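Local coordinates for chitinase A (Pteris ryukyuensis, PDB 4RL3), which probably hydrolyses the glycosidic bonds of chitin, the chain being the family 18 catalytic domain of a longer fern class III chitinase that also carries LysM sequence, at residues 191-196 with 230-235; 158-163 with 204-209; 15-20 with 56-61; 11-16 with 252-257; 34-39 with 87-92. One frame throughout, in Å; residues are numbered along the deposited sequence.

Interaction 1. Residues 191-196 with 230-235; sequences TSASQY and LSACQQ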
# COMPACT_ATOMS: atom_id res chain seq x y z
N THR A 191 -17.99 -12.61 4.84
CA THR A 191 -17.44 -12.32 6.15
C THR A 191 -18.33 -11.37 6.97
O THR A 191 -18.66 -10.28 6.52
CB THR A 191 -16.03 -11.69 6.01
OG1 THR A 191 -15.17 -12.60 5.33
CG2 THR A 191 -15.42 -11.34 7.36
N SER A 192 -18.71 -11.79 8.18
CA SER A 192 -19.48 -10.94 9.08
C SER A 192 -18.58 -9.95 9.83
O SER A 192 -17.35 -10.08 9.86
CB SER A 192 -20.22 -11.79 10.11
OG SER A 192 -19.28 -12.37 11.00
N ALA A 193 -19.18 -8.96 10.49
CA ALA A 193 -18.41 -8.04 11.31
C ALA A 193 -17.63 -8.74 12.44
O ALA A 193 -16.46 -8.43 12.68
CB ALA A 193 -19.29 -6.93 11.86
N SER A 194 -18.27 -9.71 13.10
CA SER A 194 -17.63 -10.50 14.15
C SER A 194 -16.44 -11.29 13.63
O SER A 194 -15.37 -11.31 14.23
CB SER A 194 -18.64 -11.47 14.77
OG SER A 194 -18.04 -12.27 15.77
N GLN A 195 -16.64 -11.96 12.50
CA GLN A 195 -15.56 -12.70 11.85
C GLN A 195 -14.41 -11.78 11.45
O GLN A 195 -13.25 -12.14 11.60
CB GLN A 195 -16.05 -13.43 10.61
CG GLN A 195 -16.93 -14.63 10.92
CD GLN A 195 -17.46 -15.28 9.66
OE1 GLN A 195 -18.01 -14.61 8.78
NE2 GLN A 195 -17.29 -16.58 9.56
N TYR A 196 -14.73 -10.59 10.96
CA TYR A 196 -13.69 -9.64 10.57
C TYR A 196 -12.81 -9.26 11.75
O TYR A 196 -11.58 -9.16 11.63
CB TYR A 196 -14.30 -8.38 9.95
CG TYR A 196 -13.29 -7.47 9.28
CD1 TYR A 196 -12.50 -6.60 10.04
CD2 TYR A 196 -13.12 -7.47 7.90
CE1 TYR A 196 -11.58 -5.76 9.43
CE2 TYR A 196 -12.19 -6.65 7.28
CZ TYR A 196 -11.43 -5.79 8.06
OH TYR A 196 -10.52 -4.95 7.48
N LEU A 230 -16.68 -1.56 8.09
CA LEU A 230 -16.76 -0.33 8.87
C LEU A 230 -17.37 -0.59 10.25
O LEU A 230 -16.91 -0.03 11.25
CB LEU A 230 -17.49 0.78 8.10
CG LEU A 230 -16.65 1.33 6.94
CD1 LEU A 230 -17.52 2.01 5.89
CD2 LEU A 230 -15.57 2.26 7.45
N SER A 231 -18.36 -1.48 10.32
CA SER A 231 -18.92 -1.90 11.60
C SER A 231 -17.88 -2.59 12.49
O SER A 231 -17.74 -2.26 13.67
CB SER A 231 -20.13 -2.81 11.37
OG SER A 231 -21.19 -2.08 10.80
N ALA A 232 -17.11 -3.51 11.92
CA ALA A 232 -16.01 -4.15 12.64
C ALA A 232 -14.98 -3.13 13.11
O ALA A 232 -14.45 -3.23 14.21
CB ALA A 232 -15.34 -5.20 11.77
N CYS A 233 -14.68 -2.16 12.26
CA CYS A 233 -13.71 -1.13 12.59
C CYS A 233 -14.16 -0.28 13.79
O CYS A 233 -13.33 0.17 14.57
CB CYS A 233 -13.43 -0.24 11.38
SG CYS A 233 -12.36 -1.01 10.16
N GLN A 234 -15.46 -0.06 13.92
CA GLN A 234 -15.99 0.66 15.09
C GLN A 234 -15.69 -0.10 16.39
O GLN A 234 -15.35 0.51 17.41
CB GLN A 234 -17.49 0.96 14.92
CG GLN A 234 -18.12 1.76 16.07
CD GLN A 234 -17.37 3.04 16.40
OE1 GLN A 234 -17.26 3.95 15.58
NE2 GLN A 234 -16.83 3.12 17.62
N GLN A 235 -15.76 -1.43 16.34
CA GLN A 235 -15.43 -2.25 17.51
C GLN A 235 -13.95 -2.15 17.86
O GLN A 235 -13.60 -1.97 19.02
CB GLN A 235 -15.78 -3.71 17.26
CG GLN A 235 -17.26 -3.99 17.10
CD GLN A 235 -17.53 -5.45 16.82
OE1 GLN A 235 -16.85 -6.34 17.37
NE2 GLN A 235 -18.51 -5.72 15.97
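Ala232 presents its methyl group to both Ala193 and Tyr196, two residues in the first turn of helix 193-206. The Tyr196 ring stands obliquely to that methyl, with CD1 of Tyr196 3.6 Å from CB of Ala232, and CB and CG of the tyrosine lie only slightly farther off. This placement follows from a tyrosine CG lying anti to the backbone N (chi1 -169°), which sends the ring past Ala232 toward the barrel, where its OH reaches Ser216 O. The carbonyl of Ala193 also touches the Ala232 methyl, its O 3.5 Å from CB of Ala232. The two alanine methyls lie side by side, CB of Ala193 4.3 Å from CB of Ala232, and with such small groups the backbones come within 4.8 Å at the CA atoms of Ala193 and Ala232. Toward the surface, CB of Ser231 and the amide end of Gln235 both come near the Ala193 methyl. No hydrogen bond links the two segments. The start of helix 193-206 is fixed from within: Gln195 N donates to Ser192 OG at 3.1 Å, and Ser192 N answers with a nearly straight bond to Gln195 OE1 (3.0 Å, 172°), meeting a lone pair in the amide plane. This reciprocal pair is a capping box, and the alanine-lined seam beside it joins two successive outer helices of a TIM barrel.

Interaction 2. Residues 158-163 with 204-209; sequences PFDGVE and ASKYGG
Pro158, at the start of the loop that follows strand 153-156, lies over one face of the Tyr207 ring. Its CG sits 4.2 Å from the centroid of the Tyr207 ring, 28° off the normal, a CH-pi contact displaced toward the phenol end, so that CB of Pro158 comes 3.4 Å from OH of Tyr207. The two side chains run past each other in opposite directions. Phe159 contributes its backbone: water 1 donates to Phe159 O and also bonds Tyr207 OH at 2.7 Å, lying in the plane of the ring at its edge. Asp160 meets Lys206 through solvent, since OD1 of Asp160 and NZ of Lys206 are 4.1 Å apart, too far for a direct ionic bond; water 2 spans the gap, accepting from the ammonium group and donating to OD1. OD2 of Asp160 has a second partner in Tyr187 OH. Glu163, in the first turn of helix 163-173, makes the direct ionic bond, with NZ of Lys206 2.8 Å from OE1 of Glu163. The donor approaches from above the carboxylate plane, 35° out of it, and the two long chains cross at about a right angle. With CG anti to the carbonyl carbon (chi1 -61°) and the rest extended, Lys206 carries its amine to Glu163 and within one water of Asp160. Two carboxylates around one ammonium group would probably stabilise its positive charge, one directly and the other through water.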
# COMPACT_ATOMS: atom_id res chain seq x y z
N PRO A 158 0.80 -7.22 2.93
CA PRO A 158 0.69 -8.67 2.87
C PRO A 158 -0.74 -9.20 2.86
O PRO A 158 -1.68 -8.47 3.13
CB PRO A 158 1.37 -9.12 4.15
CG PRO A 158 1.09 -8.01 5.11
CD PRO A 158 1.16 -6.76 4.28
N PHE A 159 -0.85 -10.49 2.57
CA PHE A 159 -2.07 -11.26 2.78
C PHE A 159 -1.62 -12.68 3.09
O PHE A 159 -0.42 -12.97 3.08
CB PHE A 159 -3.03 -11.18 1.57
CG PHE A 159 -2.45 -11.71 0.29
CD1 PHE A 159 -1.58 -10.94 -0.49
CD2 PHE A 159 -2.78 -12.98 -0.14
CE1 PHE A 159 -1.06 -11.46 -1.67
CE2 PHE A 159 -2.25 -13.50 -1.32
CZ PHE A 159 -1.39 -12.74 -2.08
N ASP A 160 -2.54 -13.58 3.41
CA ASP A 160 -2.12 -14.87 3.97
C ASP A 160 -1.26 -15.70 3.02
O ASP A 160 -0.33 -16.38 3.45
CB ASP A 160 -3.32 -15.69 4.44
CG ASP A 160 -3.97 -15.13 5.70
OD1 ASP A 160 -3.33 -14.33 6.43
OD2 ASP A 160 -5.12 -15.52 5.99
N GLY A 161 -1.57 -15.62 1.72
CA GLY A 161 -0.84 -16.38 0.71
C GLY A 161 0.64 -16.04 0.59
O GLY A 161 1.42 -16.84 0.04
N VAL A 162 1.03 -14.88 1.11
CA VAL A 162 2.44 -14.47 1.14
C VAL A 162 2.96 -14.26 2.58
O VAL A 162 3.90 -13.51 2.81
CB VAL A 162 2.65 -13.21 0.26
CG1 VAL A 162 2.37 -13.57 -1.19
CG2 VAL A 162 1.79 -12.04 0.71
N GLU A 163 2.37 -15.00 3.53
CA GLU A 163 2.75 -14.90 4.94
C GLU A 163 4.22 -15.21 5.20
O GLU A 163 4.87 -14.51 5.98
CB GLU A 163 1.87 -15.86 5.76
CG GLU A 163 2.12 -15.88 7.26
CD GLU A 163 1.07 -16.72 7.96
OE1 GLU A 163 -0.13 -16.38 7.84
OE2 GLU A 163 1.43 -17.74 8.60
N ALA A 204 -3.13 -9.39 12.97
CA ALA A 204 -2.36 -8.52 13.85
C ALA A 204 -1.34 -9.31 14.68
O ALA A 204 -0.21 -8.85 14.88
CB ALA A 204 -3.29 -7.72 14.75
N SER A 205 -1.72 -10.51 15.13
CA SER A 205 -0.81 -11.34 15.93
C SER A 205 0.47 -11.74 15.19
O SER A 205 1.48 -12.04 15.83
CB SER A 205 -1.53 -12.60 16.42
OG SER A 205 -1.63 -13.58 15.41
N LYS A 206 0.43 -11.73 13.85
CA LYS A 206 1.56 -12.11 13.00
C LYS A 206 2.45 -10.94 12.60
O LYS A 206 3.56 -11.16 12.09
CB LYS A 206 1.04 -12.77 11.72
CG LYS A 206 0.25 -14.05 11.97
CD LYS A 206 -0.52 -14.50 10.75
CE LYS A 206 -1.30 -15.78 11.04
NZ LYS A 206 -2.09 -16.22 9.86
N TYR A 207 1.96 -9.72 12.83
CA TYR A 207 2.63 -8.50 12.38
C TYR A 207 2.79 -7.49 13.52
O TYR A 207 2.52 -6.29 13.37
CB TYR A 207 1.89 -7.90 11.18
CG TYR A 207 2.10 -8.73 9.95
CD1 TYR A 207 3.30 -8.63 9.24
CD2 TYR A 207 1.15 -9.63 9.51
CE1 TYR A 207 3.52 -9.39 8.11
CE2 TYR A 207 1.36 -10.40 8.37
CZ TYR A 207 2.56 -10.27 7.69
OH TYR A 207 2.81 -11.03 6.57
N GLY A 208 3.21 -8.01 14.67
CA GLY A 208 3.64 -7.17 15.77
C GLY A 208 2.60 -6.85 16.83
O GLY A 208 2.90 -6.15 17.79
N GLY A 209 1.38 -7.36 16.65
CA GLY A 209 0.33 -7.26 17.67
C GLY A 209 -0.83 -6.37 17.31
O GLY A 209 -1.90 -6.48 17.89
O HOH W 1 0.69 -12.39 5.60
O HOH W 2 -3.74 -14.04 9.21
O HOH W 3 -4.82 -17.04 8.60

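Interaction 3. Residues 15-20 with 56-61; sequences VQFTDV and SVLTPA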
# COMPACT_ATOMS: atom_id res chain seq x y z
N VAL A 15 -9.11 8.57 -12.79
CA VAL A 15 -9.31 9.04 -11.42
C VAL A 15 -8.16 9.96 -11.02
O VAL A 15 -7.02 9.78 -11.42
CB VAL A 15 -9.48 7.87 -10.43
CG1 VAL A 15 -8.19 7.05 -10.30
CG2 VAL A 15 -9.96 8.37 -9.07
N GLN A 16 -8.50 10.98 -10.23
CA GLN A 16 -7.54 11.97 -9.77
C GLN A 16 -7.56 12.02 -8.25
O GLN A 16 -8.53 11.58 -7.61
CB GLN A 16 -7.90 13.33 -10.37
CG GLN A 16 -7.87 13.32 -11.89
CD GLN A 16 -8.21 14.66 -12.49
OE1 GLN A 16 -9.35 14.88 -12.92
NE2 GLN A 16 -7.25 15.57 -12.51
N PHE A 17 -6.48 12.54 -7.66
CA PHE A 17 -6.42 12.76 -6.21
C PHE A 17 -7.63 13.59 -5.81
O PHE A 17 -8.24 13.36 -4.77
CB PHE A 17 -5.16 13.54 -5.79
CG PHE A 17 -3.83 12.87 -6.11
CD1 PHE A 17 -3.55 11.59 -5.67
CD2 PHE A 17 -2.84 13.57 -6.79
CE1 PHE A 17 -2.32 10.99 -5.93
CE2 PHE A 17 -1.61 12.98 -7.06
CZ PHE A 17 -1.35 11.69 -6.63
N THR A 18 -7.97 14.57 -6.65
CA THR A 18 -9.05 15.51 -6.34
C THR A 18 -10.47 14.91 -6.31
O THR A 18 -11.40 15.54 -5.78
CB THR A 18 -9.04 16.69 -7.35
OG1 THR A 18 -9.14 16.19 -8.68
CG2 THR A 18 -7.77 17.52 -7.22
N ASP A 19 -10.63 13.69 -6.83
CA ASP A 19 -11.89 12.95 -6.74
C ASP A 19 -12.11 12.32 -5.36
O ASP A 19 -13.23 11.93 -5.03
CB ASP A 19 -11.94 11.84 -7.78
CG ASP A 19 -11.96 12.36 -9.20
OD1 ASP A 19 -12.67 13.35 -9.48
OD2 ASP A 19 -11.29 11.78 -10.05
N VAL A 20 -11.03 12.15 -4.59
CA VAL A 20 -11.09 11.40 -3.34
C VAL A 20 -11.39 12.31 -2.15
O VAL A 20 -10.68 13.30 -1.94
CB VAL A 20 -9.77 10.66 -3.07
CG1 VAL A 20 -9.88 9.79 -1.83
CG2 VAL A 20 -9.40 9.81 -4.27
N SER A 56 0.41 10.58 -16.59
CA SER A 56 -0.00 11.73 -17.39
C SER A 56 -1.10 12.54 -16.69
O SER A 56 -1.28 13.73 -16.99
CB SER A 56 -0.49 11.29 -18.77
OG SER A 56 -1.67 10.52 -18.68
N VAL A 57 -1.81 11.88 -15.77
CA VAL A 57 -2.87 12.50 -14.96
C VAL A 57 -2.37 12.79 -13.55
O VAL A 57 -2.49 13.91 -13.06
CB VAL A 57 -4.13 11.59 -14.92
CG1 VAL A 57 -5.18 12.14 -13.96
CG2 VAL A 57 -4.69 11.44 -16.32
N LEU A 58 -1.78 11.77 -12.92
CA LEU A 58 -1.21 11.88 -11.59
C LEU A 58 0.26 12.27 -11.74
O LEU A 58 1.17 11.47 -11.59
CB LEU A 58 -1.39 10.57 -10.80
CG LEU A 58 -2.86 10.13 -10.69
CD1 LEU A 58 -3.03 8.72 -10.14
CD2 LEU A 58 -3.68 11.11 -9.86
N THR A 59 0.45 13.53 -12.11
CA THR A 59 1.75 14.09 -12.45
C THR A 59 2.46 14.60 -11.21
O THR A 59 1.86 14.72 -10.16
CB THR A 59 1.55 15.33 -13.35
OG1 THR A 59 0.73 16.27 -12.64
CG2 THR A 59 0.88 14.96 -14.67
N PRO A 60 3.75 14.95 -11.33
CA PRO A 60 4.41 15.61 -10.21
C PRO A 60 3.66 16.88 -9.77
O PRO A 60 3.54 17.13 -8.58
CB PRO A 60 5.81 15.89 -10.76
CG PRO A 60 6.03 14.82 -11.77
CD PRO A 60 4.70 14.67 -12.43
N ALA A 61 3.17 17.67 -10.72
CA ALA A 61 2.41 18.88 -10.39
C ALA A 61 1.14 18.57 -9.60
O ALA A 61 0.78 19.31 -8.69
CB ALA A 61 2.09 19.65 -11.64
O HOH W 4 -4.66 15.14 -11.46
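With chi1 near -60° in both residues, Phe17 and Leu58 each hold CG anti to their own carbonyl carbon, and these torsions bring the phenyl ring under the leucine's branched end. With CD1 extended (chi2 170°), the other methyl, CD2, falls almost exactly over the ring centre: CD2 of Leu58 is 3.9 Å from the centroid of the Phe17 ring and 6° off its normal, a well-centred CH-pi contact. The same methyl also packs against the backbone, with CD2 of Leu58 3.8 Å from N of Phe17. An alanine in place of Phe17 would remove the face on which this methyl rests and is likely to open a gap between Leu58 and Phe30, whose ring meets that of Phe17 from strand 27-36. Nearer the surface, the aliphatic part of Gln16 crosses Val57 at about a right angle, CG of Gln16 lying 3.6 Å from CG1 of Val57. The extended glutamine chain ends at water 4, which accepts from NE2 of Gln16 at 2.8 Å and donates to O of Val57. Gln16 N is itself tied to Asp19 OD2, a bond that fastens the short 3-10 segment 17-19 to the residue before it. Leu58 is the centre of an inverse gamma turn, just ahead of Thr59, the N-cap of helix 60-69. The two loops pack Phe17 and Leu58 on Ile8 and Leu32 of the neighbouring parallel strands 3-8 and 27-36 of the TIM barrel.

Interaction 4. Residues 11-16 with 252-257; sequences LYNGVQ and GSYASS
Val15 and Asn13 both pack on the Tyr254 ring, one over a face and the other along its edge. The apolar part belongs to Val15, whose CB lies 4.2 Å from the centroid of the Tyr254 ring and 27° off the normal, a CH-pi contact; CG2 of Val15 continues it onto CB of Tyr254 at 3.8 Å. Because CG of Tyr254 is anti to the backbone N (chi1 -170°), the ring leaves helix 250-254 alongside the loop and slides past Val15 in the opposite direction. The polar group at the ring edge is the backbone carbonyl of Asn13, its O 3.3 Å from CE2 of Tyr254. OD1 of Asn13 is near CD2 of the same ring, with the amide and ring planes 52° apart. Hydrogen bonds hold the asparagine in this pose: Val15 N donates to Asn13 OD1 at 3.2 Å, tilted somewhat out of the carbonyl plane, and ND2 of Asn13 donates to Asp251 O. A leucine in place of Asn13 would probably leave Val15 N and Asp251 O without these partners and let the loop turn relative to the ring. Water links the polar ends as well: water 5 donates to O of Asn13 and bonds OH of Tyr254 at 3.1 Å. On the tyrosine, Lys259 adds a cation-pi contact. The bond from Val15 N to Asn13 OD1 defines an Asx turn, which here shapes the loop after strand 3-8 of the TIM barrel where it meets helix 250-254.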
# COMPACT_ATOMS: atom_id res chain seq x y z
N LEU A 11 -5.26 1.61 -12.73
CA LEU A 11 -6.18 1.20 -13.81
C LEU A 11 -6.15 2.10 -15.04
O LEU A 11 -6.71 1.73 -16.08
CB LEU A 11 -7.62 1.10 -13.30
CG LEU A 11 -7.87 0.15 -12.13
CD1 LEU A 11 -9.36 -0.06 -11.96
CD2 LEU A 11 -7.18 -1.20 -12.32
N TYR A 12 -5.49 3.25 -14.94
CA TYR A 12 -5.51 4.25 -16.02
C TYR A 12 -6.95 4.58 -16.41
O TYR A 12 -7.30 4.58 -17.60
CB TYR A 12 -4.70 3.79 -17.24
CG TYR A 12 -3.21 3.60 -16.99
CD1 TYR A 12 -2.74 2.54 -16.21
CD2 TYR A 12 -2.27 4.46 -17.56
CE1 TYR A 12 -1.38 2.36 -15.99
CE2 TYR A 12 -0.90 4.28 -17.35
CZ TYR A 12 -0.47 3.23 -16.56
OH TYR A 12 0.88 3.06 -16.35
N ASN A 13 -7.78 4.89 -15.42
CA ASN A 13 -9.20 5.15 -15.68
C ASN A 13 -9.61 6.59 -15.47
O ASN A 13 -10.80 6.91 -15.51
CB ASN A 13 -10.13 4.18 -14.93
CG ASN A 13 -10.27 4.47 -13.43
OD1 ASN A 13 -9.70 5.43 -12.89
ND2 ASN A 13 -11.02 3.61 -12.76
N GLY A 14 -8.62 7.47 -15.27
CA GLY A 14 -8.87 8.89 -15.19
C GLY A 14 -9.10 9.43 -13.80
O GLY A 14 -9.26 10.63 -13.63
N VAL A 15 -9.11 8.57 -12.79
CA VAL A 15 -9.31 9.04 -11.42
C VAL A 15 -8.16 9.96 -11.02
O VAL A 15 -7.02 9.78 -11.42
CB VAL A 15 -9.48 7.87 -10.43
CG1 VAL A 15 -8.19 7.05 -10.30
CG2 VAL A 15 -9.96 8.37 -9.07
N GLN A 16 -8.50 10.98 -10.23
CA GLN A 16 -7.54 11.97 -9.77
C GLN A 16 -7.56 12.02 -8.25
O GLN A 16 -8.53 11.58 -7.61
CB GLN A 16 -7.90 13.33 -10.37
CG GLN A 16 -7.87 13.32 -11.89
CD GLN A 16 -8.21 14.66 -12.49
OE1 GLN A 16 -9.35 14.88 -12.92
NE2 GLN A 16 -7.25 15.57 -12.51
N GLY A 252 -11.10 1.91 -8.18
CA GLY A 252 -12.25 1.02 -7.96
C GLY A 252 -13.48 1.82 -7.58
O GLY A 252 -14.57 1.61 -8.11
N SER A 253 -13.29 2.77 -6.67
CA SER A 253 -14.38 3.61 -6.21
C SER A 253 -14.91 4.47 -7.35
O SER A 253 -16.13 4.61 -7.53
CB SER A 253 -13.92 4.47 -5.05
OG SER A 253 -13.61 3.64 -3.96
N TYR A 254 -14.00 5.02 -8.14
CA TYR A 254 -14.35 5.89 -9.27
C TYR A 254 -15.26 5.17 -10.26
O TYR A 254 -16.20 5.77 -10.79
CB TYR A 254 -13.07 6.34 -9.96
CG TYR A 254 -13.21 7.42 -11.01
CD1 TYR A 254 -13.68 8.68 -10.69
CD2 TYR A 254 -12.84 7.19 -12.32
CE1 TYR A 254 -13.77 9.68 -11.64
CE2 TYR A 254 -12.94 8.18 -13.28
CZ TYR A 254 -13.42 9.42 -12.94
OH TYR A 254 -13.53 10.40 -13.90
N ALA A 255 -14.97 3.89 -10.48
CA ALA A 255 -15.70 3.06 -11.42
C ALA A 255 -16.92 2.38 -10.80
O ALA A 255 -17.66 1.70 -11.51
CB ALA A 255 -14.78 2.00 -11.99
N SER A 256 -17.13 2.54 -9.50
CA SER A 256 -18.21 1.85 -8.79
C SER A 256 -19.49 2.69 -8.70
O SER A 256 -19.44 3.93 -8.76
CB SER A 256 -17.76 1.48 -7.38
OG SER A 256 -17.79 2.60 -6.50
N SER A 257 -20.62 2.03 -8.49
CA SER A 257 -21.87 2.75 -8.30
C SER A 257 -21.89 3.49 -6.95
O SER A 257 -22.50 4.57 -6.84
CB SER A 257 -23.07 1.81 -8.42
OG SER A 257 -23.00 0.78 -7.47
O HOH W 5 -12.21 9.57 -16.58
O HOH W 6 -11.16 12.48 -12.61

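Interaction 5. Residues 34-39 with 87-92; sequences FAIDYT and SPVQFT
Tyr38 reaches across to the loop after strand 87-88 and makes a direct hydrogen bond to it. Its OH donates to O of Gln90 at 2.6 Å, meeting a lone pair in the carbonyl plane with a C=O...donor angle of 125°. The acceptor also lies in the plane of the tyrosine ring, at its edge, and the bond fixes the rotation of the hydroxyl. Around this bond, CB of Gln90 and CG2 of Thr92 pack near the hydroxyl, the latter at 3.9 Å from OH of Tyr38. Apolar contact centres on Val89. With CG1 anti to its backbone N (chi1 178°), Val89 brings that methyl to 3.7 Å from CG2 of Ile36, while the same CG1 lies 4.0 Å from CE1 of Tyr38, oblique to the ring. One valine branch thus fills the angle between the last residue of strand 27-36 and the aromatic side chain two positions on. Water-mediated bonds form the third group. OD2 of Asp37 accepts from water 7 at 2.8 Å, and that water accepts in turn from Thr92 N; water 8 donates both to Asp37 OD2 and to Thr92 O. Direct bonds from Tyr123 OH to OD1 and from Trp99 NE1 to OD2 hold this carboxylate from the protein side. Asp37 and Val89 are each the centre of an inverse gamma turn, and the contact joins the loops that follow barrel strands 27-36 and 73-81, at the C-terminal end of the barrel, where TIM barrels carry their active sites.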
# COMPACT_ATOMS: atom_id res chain seq x y z
N PHE A 34 1.30 1.54 -9.77
CA PHE A 34 2.46 0.94 -9.10
C PHE A 34 3.75 1.39 -9.79
O PHE A 34 3.75 1.70 -11.00
CB PHE A 34 2.39 -0.58 -9.24
CG PHE A 34 1.26 -1.22 -8.48
CD1 PHE A 34 1.38 -1.44 -7.12
CD2 PHE A 34 0.09 -1.59 -9.13
CE1 PHE A 34 0.35 -2.01 -6.41
CE2 PHE A 34 -0.95 -2.19 -8.43
CZ PHE A 34 -0.82 -2.39 -7.07
N ALA A 35 4.85 1.37 -9.05
CA ALA A 35 6.18 1.38 -9.66
C ALA A 35 6.60 -0.08 -9.76
O ALA A 35 6.41 -0.85 -8.83
CB ALA A 35 7.18 2.18 -8.83
N ILE A 36 7.14 -0.47 -10.91
CA ILE A 36 7.53 -1.85 -11.13
C ILE A 36 8.89 -1.85 -11.82
O ILE A 36 9.11 -1.08 -12.77
CB ILE A 36 6.51 -2.60 -12.02
CG1 ILE A 36 5.07 -2.30 -11.57
CG2 ILE A 36 6.78 -4.10 -11.98
CD1 ILE A 36 4.01 -2.84 -12.49
N ASP A 37 9.76 -2.74 -11.36
CA ASP A 37 11.09 -2.91 -11.95
C ASP A 37 11.04 -3.89 -13.12
O ASP A 37 11.72 -4.92 -13.13
CB ASP A 37 12.12 -3.33 -10.88
CG ASP A 37 11.73 -4.60 -10.11
OD1 ASP A 37 10.52 -4.80 -9.82
OD2 ASP A 37 12.63 -5.40 -9.79
N TYR A 38 10.20 -3.53 -14.09
CA TYR A 38 10.00 -4.28 -15.31
C TYR A 38 9.82 -3.32 -16.47
O TYR A 38 9.37 -2.19 -16.29
CB TYR A 38 8.74 -5.13 -15.21
CG TYR A 38 8.92 -6.52 -14.64
CD1 TYR A 38 9.10 -6.73 -13.27
CD2 TYR A 38 8.90 -7.63 -15.46
CE1 TYR A 38 9.25 -8.01 -12.76
CE2 TYR A 38 9.06 -8.92 -14.96
CZ TYR A 38 9.24 -9.10 -13.60
OH TYR A 38 9.40 -10.39 -13.10
N THR A 39 10.12 -3.80 -17.67
CA THR A 39 9.82 -3.04 -18.88
C THR A 39 8.38 -3.32 -19.29
O THR A 39 7.76 -4.28 -18.81
CB THR A 39 10.72 -3.46 -20.05
OG1 THR A 39 10.39 -4.80 -20.45
CG2 THR A 39 12.19 -3.36 -19.66
N SER A 87 1.39 -10.15 -17.46
CA SER A 87 2.28 -11.18 -16.93
C SER A 87 2.47 -10.96 -15.43
O SER A 87 2.46 -9.81 -14.99
CB SER A 87 3.65 -11.12 -17.61
OG SER A 87 3.59 -11.56 -18.96
N PRO A 88 2.66 -12.04 -14.65
CA PRO A 88 2.90 -11.86 -13.22
C PRO A 88 4.19 -11.10 -12.92
O PRO A 88 5.24 -11.36 -13.53
CB PRO A 88 2.95 -13.30 -12.68
CG PRO A 88 2.23 -14.11 -13.71
CD PRO A 88 2.58 -13.46 -15.01
N VAL A 89 4.11 -10.15 -11.99
CA VAL A 89 5.28 -9.43 -11.54
C VAL A 89 6.04 -10.34 -10.58
O VAL A 89 5.84 -10.30 -9.37
CB VAL A 89 4.90 -8.09 -10.86
CG1 VAL A 89 6.15 -7.38 -10.35
CG2 VAL A 89 4.16 -7.20 -11.84
N GLN A 90 6.93 -11.15 -11.14
CA GLN A 90 7.79 -12.03 -10.36
C GLN A 90 8.92 -11.23 -9.76
O GLN A 90 9.66 -10.57 -10.50
CB GLN A 90 8.39 -13.13 -11.26
CG GLN A 90 7.37 -14.14 -11.75
CD GLN A 90 6.85 -15.02 -10.64
OE1 GLN A 90 7.37 -15.03 -9.52
NE2 GLN A 90 5.82 -15.80 -10.96
N PHE A 91 9.06 -11.25 -8.44
CA PHE A 91 10.23 -10.60 -7.86
C PHE A 91 11.47 -11.33 -8.34
O PHE A 91 11.57 -12.55 -8.23
CB PHE A 91 10.20 -10.59 -6.33
CG PHE A 91 11.30 -9.75 -5.75
CD1 PHE A 91 12.58 -10.27 -5.58
CD2 PHE A 91 11.07 -8.43 -5.42
CE1 PHE A 91 13.59 -9.49 -5.08
CE2 PHE A 91 12.08 -7.65 -4.91
CZ PHE A 91 13.35 -8.17 -4.75
N THR A 92 12.44 -10.59 -8.86
CA THR A 92 13.66 -11.22 -9.35
C THR A 92 14.85 -10.26 -9.33
O THR A 92 14.73 -9.06 -9.61
CB THR A 92 13.42 -11.86 -10.74
OG1 THR A 92 14.58 -12.58 -11.16
CG2 THR A 92 13.04 -10.82 -11.75
O HOH W 7 11.71 -7.75 -8.56
O HOH W 8 14.01 -7.09 -11.42

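In the fold
Interactions 3 and 4 start from the same loop after strand 3-8 and share Val15 and Gln16; their centres are about 11 Å apart, and Asp19 touches Tyr254 between them. Interaction 3 is largely buried and apolar, whereas interaction 4 is a surface contact that mixes ring packing with water. Interactions 1 and 2 both use helix 193-206, one near its start and one at its end, but differ in chemistry: small methyls without a cross-segment hydrogen bond in the first, a salt bridge and waters in the second. Interaction 5, partly buried, lies across the chain's centre from interaction 1 and relies on a tyrosine-carbonyl bond, with water bridges beside it.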